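Long-range contacts in putative P450-like enzyme (Streptomyces himastatinicus ATCC 53653, PDB 5Z9J), which binds heme and probably acts as a cytochrome P450-type monooxygenase in bacterial secondary metabolism: residues E275-R279 with N335-L340; M281-G286 with V385-G389. All coordinates share one frame; numbering follows the deposited sequence.

Contact 1 (E275-R279 with N335-L340); sequences EESMR and NAHLGL. With HEM (protoporphyrin IX containing Fe), chain E.
H337 presses its ring against the helix of the P450 ExxR motif, E276 to R279, one face lying under M278 CB, which sits 4.1 Å from the ring centroid in a CH-pi contact. This is the tight, buried part. R279 CB packs 3.7 Å from H337 CB, and M278 SD reaches L340 CG at 3.9 Å, while L340 turns CD2 onto the heme, 3.6 Å from HEM C2B. R279 grips E276 side-on, NH2 to OE2 at 2.9 Å, and R332 also bridges to that carboxylate, completing the E-R-R triad. The partly exposed side is looser: a water donates to both E275 OE1 and N335 O. With chi1 at 64°, the H337 ring turns its NE2 edge to E275, giving OE1 a 2.7 Å bond that arrives 37° out of the carboxylate plane. A salt bridge from R354 to OE2 helps fix that carboxylate. G339 N donates to H337 ND1, in the ring plane at 2.9 Å. A leucine in place of H337 would probably leave E275 OE1 and the G339 N-H each without its imidazole mate. With ND1 accepting and NE2 donating, the imidazole is probably the neutral, NE2-protonated tautomer.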
ATOM      1  N   GLU A 275      10.397  -9.605   1.602  1.00 23.55           N
ATOM      2  CA  GLU A 275       9.159 -10.350   1.838  1.00 25.40           C
ATOM      3  C   GLU A 275       8.926 -10.498   3.330  1.00 26.69           C
ATOM      4  O   GLU A 275       7.799 -10.387   3.785  1.00 27.65           O
ATOM      5  CB  GLU A 275       9.210 -11.737   1.207  1.00 25.78           C
ATOM      6  CG  GLU A 275       9.312 -11.814  -0.296  1.00 27.70           C
ATOM      7  CD  GLU A 275       8.158 -11.150  -1.010  1.00 32.14           C
ATOM      8  OE1 GLU A 275       6.994 -11.454  -0.665  1.00 36.07           O
ATOM      9  OE2 GLU A 275       8.411 -10.309  -1.901  1.00 30.34           O
ATOM     10  N   GLU A 276      10.007 -10.737   4.080  1.00 27.83           N
ATOM     11  CA  GLU A 276       9.883 -10.930   5.534  1.00 29.62           C
ATOM     12  C   GLU A 276       9.585  -9.587   6.208  1.00 27.76           C
ATOM     13  O   GLU A 276       8.913  -9.527   7.223  1.00 27.06           O
ATOM     14  CB  GLU A 276      11.142 -11.584   6.115  1.00 30.84           C
ATOM     15  CG  GLU A 276      11.225 -11.703   7.626  1.00 30.58           C
ATOM     16  CD  GLU A 276      10.275 -12.772   8.197  1.00 32.66           C
ATOM     17  OE1 GLU A 276       9.247 -13.116   7.556  1.00 34.74           O
ATOM     18  OE2 GLU A 276      10.660 -13.371   9.219  1.00 32.52           O
ATOM     19  N   SER A 277      10.091  -8.505   5.608  1.00 24.47           N
ATOM     20  CA  SER A 277       9.779  -7.177   6.084  1.00 23.35           C
ATOM     21  C   SER A 277       8.256  -6.967   5.980  1.00 21.32           C
ATOM     22  O   SER A 277       7.643  -6.306   6.812  1.00 21.28           O
ATOM     23  CB  SER A 277      10.530  -6.088   5.248  1.00 20.98           C
ATOM     24  OG  SER A 277      10.473  -4.874   5.949  1.00 26.35           O
ATOM     25  N   MET A 278       7.687  -7.417   4.863  1.00 21.10           N
ATOM     26  CA  MET A 278       6.243  -7.337   4.620  1.00 20.89           C
ATOM     27  C   MET A 278       5.461  -8.228   5.591  1.00 21.66           C
ATOM     28  O   MET A 278       4.427  -7.864   6.114  1.00 21.64           O
ATOM     29  CB  MET A 278       5.941  -7.681   3.158  1.00 20.68           C
ATOM     30  CG  MET A 278       6.229  -6.420   2.211  1.00 27.94           C
ATOM     31  SD  MET A 278       5.635  -6.763   0.548  1.00 31.71           S
ATOM     32  CE  MET A 278       6.878  -7.854   0.003  1.00 21.33           C
ATOM     33  N   ARG A 279       5.998  -9.390   5.875  1.00 22.46           N
ATOM     34  CA  ARG A 279       5.246 -10.250   6.789  1.00 27.25           C
ATOM     35  C   ARG A 279       5.173  -9.599   8.166  1.00 23.57           C
ATOM     36  O   ARG A 279       4.084  -9.390   8.692  1.00 23.70           O
ATOM     37  CB  ARG A 279       5.896 -11.622   6.871  1.00 24.38           C
ATOM     38  CG  ARG A 279       5.063 -12.584   7.701  1.00 25.48           C
ATOM     39  CD  ARG A 279       5.912 -13.790   7.995  1.00 26.64           C
ATOM     40  NE  ARG A 279       7.106 -13.535   8.797  1.00 26.91           N
ATOM     41  CZ  ARG A 279       7.118 -13.462  10.133  1.00 31.21           C
ATOM     42  NH1 ARG A 279       5.976 -13.577  10.823  1.00 31.07           N
ATOM     43  NH2 ARG A 279       8.262 -13.258  10.777  1.00 28.00           N
ATOM     44  N   ASN A 335       7.411 -18.217   2.699  1.00 36.71           N
ATOM     45  CA  ASN A 335       6.827 -17.036   3.302  1.00 33.11           C
ATOM     46  C   ASN A 335       5.638 -16.539   2.520  1.00 32.23           C
ATOM     47  O   ASN A 335       5.718 -15.513   1.809  1.00 31.11           O
ATOM     48  CB  ASN A 335       7.881 -15.927   3.413  1.00 33.29           C
ATOM     49  CG  ASN A 335       7.421 -14.769   4.273  1.00 33.22           C
ATOM     50  OD1 ASN A 335       6.334 -14.800   4.860  1.00 32.48           O
ATOM     51  ND2 ASN A 335       8.244 -13.731   4.339  1.00 34.16           N
ATOM     52  N   ALA A 336       4.517 -17.224   2.680  1.00 32.69           N
ATOM     53  CA  ALA A 336       3.324 -16.914   1.911  1.00 31.20           C
ATOM     54  C   ALA A 336       2.498 -15.912   2.680  1.00 32.02           C
ATOM     55  O   ALA A 336       1.331 -16.138   2.996  1.00 34.85           O
ATOM     56  CB  ALA A 336       2.538 -18.190   1.591  1.00 31.83           C
ATOM     57  N   HIS A 337       3.117 -14.770   2.975  1.00 31.06           N
ATOM     58  CA  HIS A 337       2.495 -13.748   3.792  1.00 27.85           C
ATOM     59  C   HIS A 337       1.351 -13.110   3.010  1.00 28.91           C
ATOM     60  O   HIS A 337       1.217 -13.334   1.792  1.00 31.44           O
ATOM     61  CB  HIS A 337       3.526 -12.718   4.208  1.00 25.66           C
ATOM     62  CG  HIS A 337       4.099 -11.959   3.039  1.00 26.39           C
ATOM     63  ND1 HIS A 337       3.390 -10.983   2.386  1.00 26.21           N
ATOM     64  CD2 HIS A 337       5.276 -12.068   2.379  1.00 25.28           C
ATOM     65  CE1 HIS A 337       4.120 -10.490   1.396  1.00 24.82           C
ATOM     66  NE2 HIS A 337       5.271 -11.135   1.372  1.00 27.28           N
ATOM     67  N   LEU A 338       0.527 -12.326   3.701  1.00 26.72           N
ATOM     68  CA  LEU A 338      -0.629 -11.681   3.081  1.00 27.38           C
ATOM     69  C   LEU A 338      -0.405 -10.175   2.806  1.00 26.89           C
ATOM     70  O   LEU A 338      -1.354  -9.418   2.504  1.00 26.13           O
ATOM     71  CB  LEU A 338      -1.863 -11.865   3.977  1.00 30.12           C
ATOM     72  CG  LEU A 338      -2.335 -13.314   4.147  1.00 25.62           C
ATOM     73  CD1 LEU A 338      -3.562 -13.379   5.071  1.00 26.25           C
ATOM     74  CD2 LEU A 338      -2.660 -13.910   2.766  1.00 25.90           C
ATOM     75  N   GLY A 339       0.849  -9.755   2.959  1.00 26.39           N
ATOM     76  CA  GLY A 339       1.224  -8.364   2.807  1.00 26.00           C
ATOM     77  C   GLY A 339       0.821  -7.724   1.499  1.00 25.10           C
ATOM     78  O   GLY A 339       0.694  -6.496   1.424  1.00 25.13           O
ATOM     79  N   LEU A 340       0.675  -8.564   0.476  1.00 25.97           N
ATOM     80  CA  LEU A 340       0.370  -8.135  -0.857  1.00 27.27           C
ATOM     81  C   LEU A 340      -1.024  -8.605  -1.236  1.00 29.16           C
ATOM     82  O   LEU A 340      -1.441  -8.526  -2.403  1.00 28.39           O
ATOM     83  CB  LEU A 340       1.424  -8.692  -1.834  1.00 26.55           C
ATOM     84  CG  LEU A 340       2.758  -7.910  -1.824  1.00 26.72           C
ATOM     85  CD1 LEU A 340       3.856  -8.632  -2.627  1.00 25.20           C
ATOM     86  CD2 LEU A 340       2.655  -6.467  -2.234  1.00 24.40           C
TER
HETATM   87  CHA HEM E 401      -3.414  -4.191  -4.254  1.00 22.04           C
HETATM   88  CHB HEM E 401      -0.131  -3.960  -0.764  1.00 23.75           C
HETATM   89  CHC HEM E 401       2.747  -1.502  -3.774  1.00 21.59           C
HETATM   90  CHD HEM E 401      -0.857  -0.904  -6.856  1.00 20.05           C
HETATM   91  C1A HEM E 401      -2.815  -4.406  -3.033  1.00 21.94           C
HETATM   92  C2A HEM E 401      -3.330  -5.167  -1.892  1.00 24.23           C
HETATM   93  C3A HEM E 401      -2.408  -5.119  -0.927  1.00 22.40           C
HETATM   94  C4A HEM E 401      -1.285  -4.308  -1.423  1.00 23.31           C
HETATM   95  CMA HEM E 401      -2.518  -5.766   0.460  1.00 21.77           C
HETATM   96  CAA HEM E 401      -4.681  -5.907  -1.810  1.00 26.63           C
HETATM   97  CBA HEM E 401      -5.837  -4.934  -1.540  1.00 27.48           C
HETATM   98  CGA HEM E 401      -7.130  -5.668  -1.163  1.00 28.39           C
HETATM   99  O1A HEM E 401      -8.129  -5.024  -0.756  1.00 30.29           O
HETATM  100  O2A HEM E 401      -7.221  -6.903  -1.281  1.00 26.05           O
HETATM  101  C1B HEM E 401       0.957  -3.333  -1.304  1.00 24.78           C
HETATM  102  C2B HEM E 401       2.246  -3.245  -0.671  1.00 24.88           C
HETATM  103  C3B HEM E 401       3.043  -2.566  -1.505  1.00 23.64           C
HETATM  104  C4B HEM E 401       2.261  -2.192  -2.673  1.00 22.66           C
HETATM  105  CMB HEM E 401       2.536  -3.864   0.707  1.00 26.32           C
HETATM  106  CAB HEM E 401       4.516  -2.169  -1.355  1.00 23.84           C
HETATM  107  CBB HEM E 401       5.277  -2.524  -0.320  1.00 22.73           C
HETATM  108  C1C HEM E 401       2.047  -1.132  -4.907  1.00 20.89           C
HETATM  109  C2C HEM E 401       2.575  -0.375  -6.069  1.00 19.68           C
HETATM  110  C3C HEM E 401       1.561  -0.227  -6.909  1.00 20.48           C
HETATM  111  C4C HEM E 401       0.405  -0.840  -6.306  1.00 20.47           C
HETATM  112  CMC HEM E 401       4.042   0.072  -6.210  1.00 17.34           C
HETATM  113  CAC HEM E 401       1.435   0.477  -8.281  1.00 21.94           C
HETATM  114  CBC HEM E 401       2.444   1.048  -8.923  1.00 22.27           C
HETATM  115  C1D HEM E 401      -1.870  -1.692  -6.417  1.00 20.42           C
HETATM  116  C2D HEM E 401      -3.158  -1.761  -7.040  1.00 21.62           C
HETATM  117  C3D HEM E 401      -3.932  -2.796  -6.243  1.00 22.13           C
HETATM  118  C4D HEM E 401      -3.054  -3.252  -5.204  1.00 21.84           C
HETATM  119  CMD HEM E 401      -3.669  -0.959  -8.263  1.00 20.75           C
HETATM  120  CAD HEM E 401      -5.394  -3.194  -6.474  1.00 23.93           C
HETATM  121  CBD HEM E 401      -5.488  -4.397  -7.387  1.00 24.83           C
HETATM  122  CGD HEM E 401      -6.933  -4.864  -7.405  1.00 25.86           C
HETATM  123  O1D HEM E 401      -7.744  -4.438  -6.550  1.00 26.13           O
HETATM  124  O2D HEM E 401      -7.274  -5.704  -8.276  1.00 26.76           O
HETATM  125  NA  HEM E 401      -1.584  -3.922  -2.688  1.00 23.92           N
HETATM  126  NB  HEM E 401       0.992  -2.662  -2.521  1.00 24.40           N
HETATM  127  NC  HEM E 401       0.737  -1.354  -5.116  1.00 22.44           N
HETATM  128  ND  HEM E 401      -1.819  -2.609  -5.349  1.00 24.53           N
HETATM  129 FE   HEM E 401      -0.393  -2.739  -4.023  1.00 58.43          FE
HETATM  130  O   HOH W   1       7.165 -14.182  -0.282  1.00 44.89           O

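Contact 2 (M281-G286 with V385-G389); sequences MSPICG and VDASG
C285 and D386 join two loops that run antiparallel beside each other in the P450 fold, by position probably substrate recognition regions 5 and 6: the connection from helix 270-280 to strand 287-291, and the turn between strands 380-381 and 392-396. Backbone hydrogen bonds do most of the work. C285 N donates to D386 O at 2.7 Å, coming in 41° above the carbonyl plane; G286 N adds a weak bond to the same oxygen. Further along, S388 N reaches S282 O at 3.1 Å with a bent N-H...O angle of 142°. Between these bonds A387 CA makes a CA-H...O contact with P283 O at 3.0 Å.

Van der Waals packing involves few side chains. C285, with chi1 64°, lays SG against the D386-A387 peptide, 3.4 Å from A387 N, and its CB meets S388 CB at 3.8 Å. M281 passes its CG alongside S388 O at 3.3 Å. I284 points its CB away from the other loop, and its side chain touches the heme, whereas V385 at the far end touches the bound tris(hydroxyethyl)aminomethane.

Water bridges close both ends. One accepts from S282 N and makes a weak bond with S388 OG; the other donates to G286 O and, at 2.6 Å, to D386 OD2.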
ATOM      1  N   MET A 281       6.114  -6.405   9.382  1.00 25.69           N
ATOM      2  CA  MET A 281       5.637  -5.064   9.602  1.00 23.88           C
ATOM      3  C   MET A 281       4.939  -4.642   8.307  1.00 24.77           C
ATOM      4  O   MET A 281       5.564  -4.060   7.416  1.00 20.50           O
ATOM      5  CB  MET A 281       6.812  -4.131   9.988  1.00 24.51           C
ATOM      6  CG  MET A 281       6.436  -2.653  10.396  1.00 21.65           C
ATOM      7  SD  MET A 281       7.907  -1.693  10.893  1.00 30.30           S
ATOM      8  CE  MET A 281       8.442  -2.759  12.224  1.00 23.09           C
ATOM      9  N   SER A 282       3.650  -4.983   8.212  1.00 21.19           N
ATOM     10  CA  SER A 282       2.964  -5.030   6.955  1.00 20.68           C
ATOM     11  C   SER A 282       2.501  -3.614   6.594  1.00 20.05           C
ATOM     12  O   SER A 282       1.643  -3.068   7.286  1.00 20.86           O
ATOM     13  CB  SER A 282       1.816  -6.046   7.059  1.00 21.23           C
ATOM     14  OG  SER A 282       2.319  -7.315   7.546  1.00 26.77           O
ATOM     15  N   PRO A 283       3.090  -3.003   5.543  1.00 33.05           N
ATOM     16  CA  PRO A 283       2.655  -1.635   5.196  1.00 29.55           C
ATOM     17  C   PRO A 283       1.149  -1.467   5.061  1.00 25.62           C
ATOM     18  O   PRO A 283       0.555  -0.465   5.508  1.00 22.38           O
ATOM     19  CB  PRO A 283       3.369  -1.368   3.849  1.00 28.31           C
ATOM     20  CG  PRO A 283       4.576  -2.164   3.899  1.00 32.22           C
ATOM     21  CD  PRO A 283       4.203  -3.444   4.677  1.00 31.39           C
ATOM     22  N   ILE A 284       0.517  -2.436   4.421  1.00 23.55           N
ATOM     23  CA  ILE A 284      -0.941  -2.547   4.496  1.00 22.83           C
ATOM     24  C   ILE A 284      -1.201  -3.720   5.468  1.00 24.79           C
ATOM     25  O   ILE A 284      -0.891  -4.887   5.195  1.00 24.52           O
ATOM     26  CB  ILE A 284      -1.593  -2.799   3.140  1.00 23.74           C
ATOM     27  CG1 ILE A 284      -1.331  -1.620   2.179  1.00 22.14           C
ATOM     28  CG2 ILE A 284      -3.077  -2.972   3.266  1.00 22.49           C
ATOM     29  CD1 ILE A 284      -1.977  -0.294   2.596  1.00 19.70           C
ATOM     30  N   CYS A 285      -1.718  -3.399   6.646  1.00 23.37           N
ATOM     31  CA  CYS A 285      -1.855  -4.456   7.659  1.00 26.10           C
ATOM     32  C   CYS A 285      -3.310  -4.881   7.906  1.00 26.92           C
ATOM     33  O   CYS A 285      -3.574  -5.731   8.745  1.00 22.71           O
ATOM     34  CB  CYS A 285      -1.181  -4.005   8.946  1.00 26.69           C
ATOM     35  SG  CYS A 285      -1.885  -2.584   9.740  1.00 28.07           S
ATOM     36  N   GLY A 286      -4.247  -4.224   7.224  1.00 21.61           N
ATOM     37  CA  GLY A 286      -5.619  -4.657   7.189  1.00 22.16           C
ATOM     38  C   GLY A 286      -6.335  -4.159   5.960  1.00 24.92           C
ATOM     39  O   GLY A 286      -6.010  -3.088   5.448  1.00 24.42           O
ATOM     40  N   VAL A 385      -4.667   3.375  10.816  1.00 28.28           N
ATOM     41  CA  VAL A 385      -4.900   2.089  11.454  1.00 26.57           C
ATOM     42  C   VAL A 385      -4.663   0.908  10.493  1.00 25.51           C
ATOM     43  O   VAL A 385      -4.305  -0.189  10.953  1.00 26.01           O
ATOM     44  CB  VAL A 385      -6.315   2.017  12.089  1.00 39.83           C
ATOM     45  CG1 VAL A 385      -7.416   1.960  11.020  1.00 40.51           C
ATOM     46  CG2 VAL A 385      -6.405   0.830  13.042  1.00 39.32           C
ATOM     47  N   ASP A 386      -4.838   1.087   9.174  1.00 21.39           N
ATOM     48  CA  ASP A 386      -4.674  -0.079   8.296  1.00 24.28           C
ATOM     49  C   ASP A 386      -3.257  -0.211   7.751  1.00 23.20           C
ATOM     50  O   ASP A 386      -2.977  -0.990   6.865  1.00 20.24           O
ATOM     51  CB  ASP A 386      -5.743  -0.102   7.174  1.00 26.63           C
ATOM     52  CG  ASP A 386      -5.762   1.158   6.318  1.00 30.50           C
ATOM     53  OD1 ASP A 386      -5.263   2.214   6.767  1.00 32.60           O
ATOM     54  OD2 ASP A 386      -6.344   1.105   5.213  1.00 30.90           O
ATOM     55  N   ALA A 387      -2.345   0.525   8.353  1.00 24.58           N
ATOM     56  CA  ALA A 387      -0.947   0.511   7.967  1.00 27.25           C
ATOM     57  C   ALA A 387      -0.020   0.310   9.151  1.00 29.30           C
ATOM     58  O   ALA A 387      -0.137   0.994  10.181  1.00 31.22           O
ATOM     59  CB  ALA A 387      -0.565   1.823   7.229  1.00 27.26           C
ATOM     60  N   SER A 388       0.932  -0.598   8.971  1.00 27.43           N
ATOM     61  CA  SER A 388       1.906  -0.813   9.971  1.00 30.89           C
ATOM     62  C   SER A 388       3.281  -0.435   9.381  1.00 31.20           C
ATOM     63  O   SER A 388       3.945  -1.228   8.693  1.00 31.41           O
ATOM     64  CB  SER A 388       1.804  -2.282  10.425  1.00 33.79           C
ATOM     65  OG  SER A 388       2.807  -2.621  11.331  1.00 37.15           O
ATOM     66  N   GLY A 389       3.740   0.779   9.680  1.00 30.01           N
ATOM     67  CA  GLY A 389       5.040   1.194   9.186  1.00 30.36           C
ATOM     68  C   GLY A 389       5.485   2.536   9.733  1.00 31.81           C
ATOM     69  O   GLY A 389       4.697   3.207  10.375  1.00 32.51           O
TER
HETATM   70  O   HOH W   2       2.132  -5.841  10.803  1.00 25.10           O
HETATM   71  O   HOH W   3      -6.790  -0.959   3.647  1.00 28.32           O

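How the contacts relate
Helix 270-280 supplies 275-279, and the chain leaves it directly into 281-286, so the first segments of the two contacts are nearly continuous. The chain then runs through strands 287-291 and 307-310 before 335-340 returns to the helix, where contact 1 closes a loop of 55 residues. Helix 350-367 follows. Well beyond its end, the turn 385-389 comes back to 281-286, closing a 98-residue loop as contact 2. The segments alternate, so the loops cross, their contact centres 11 Å apart. N316 bonds to R279, L338 and S282, touching both contacts. Together they tie the ExxR helix and the segment that follows it to the heme-binding loop and to the turn before strand 392-396.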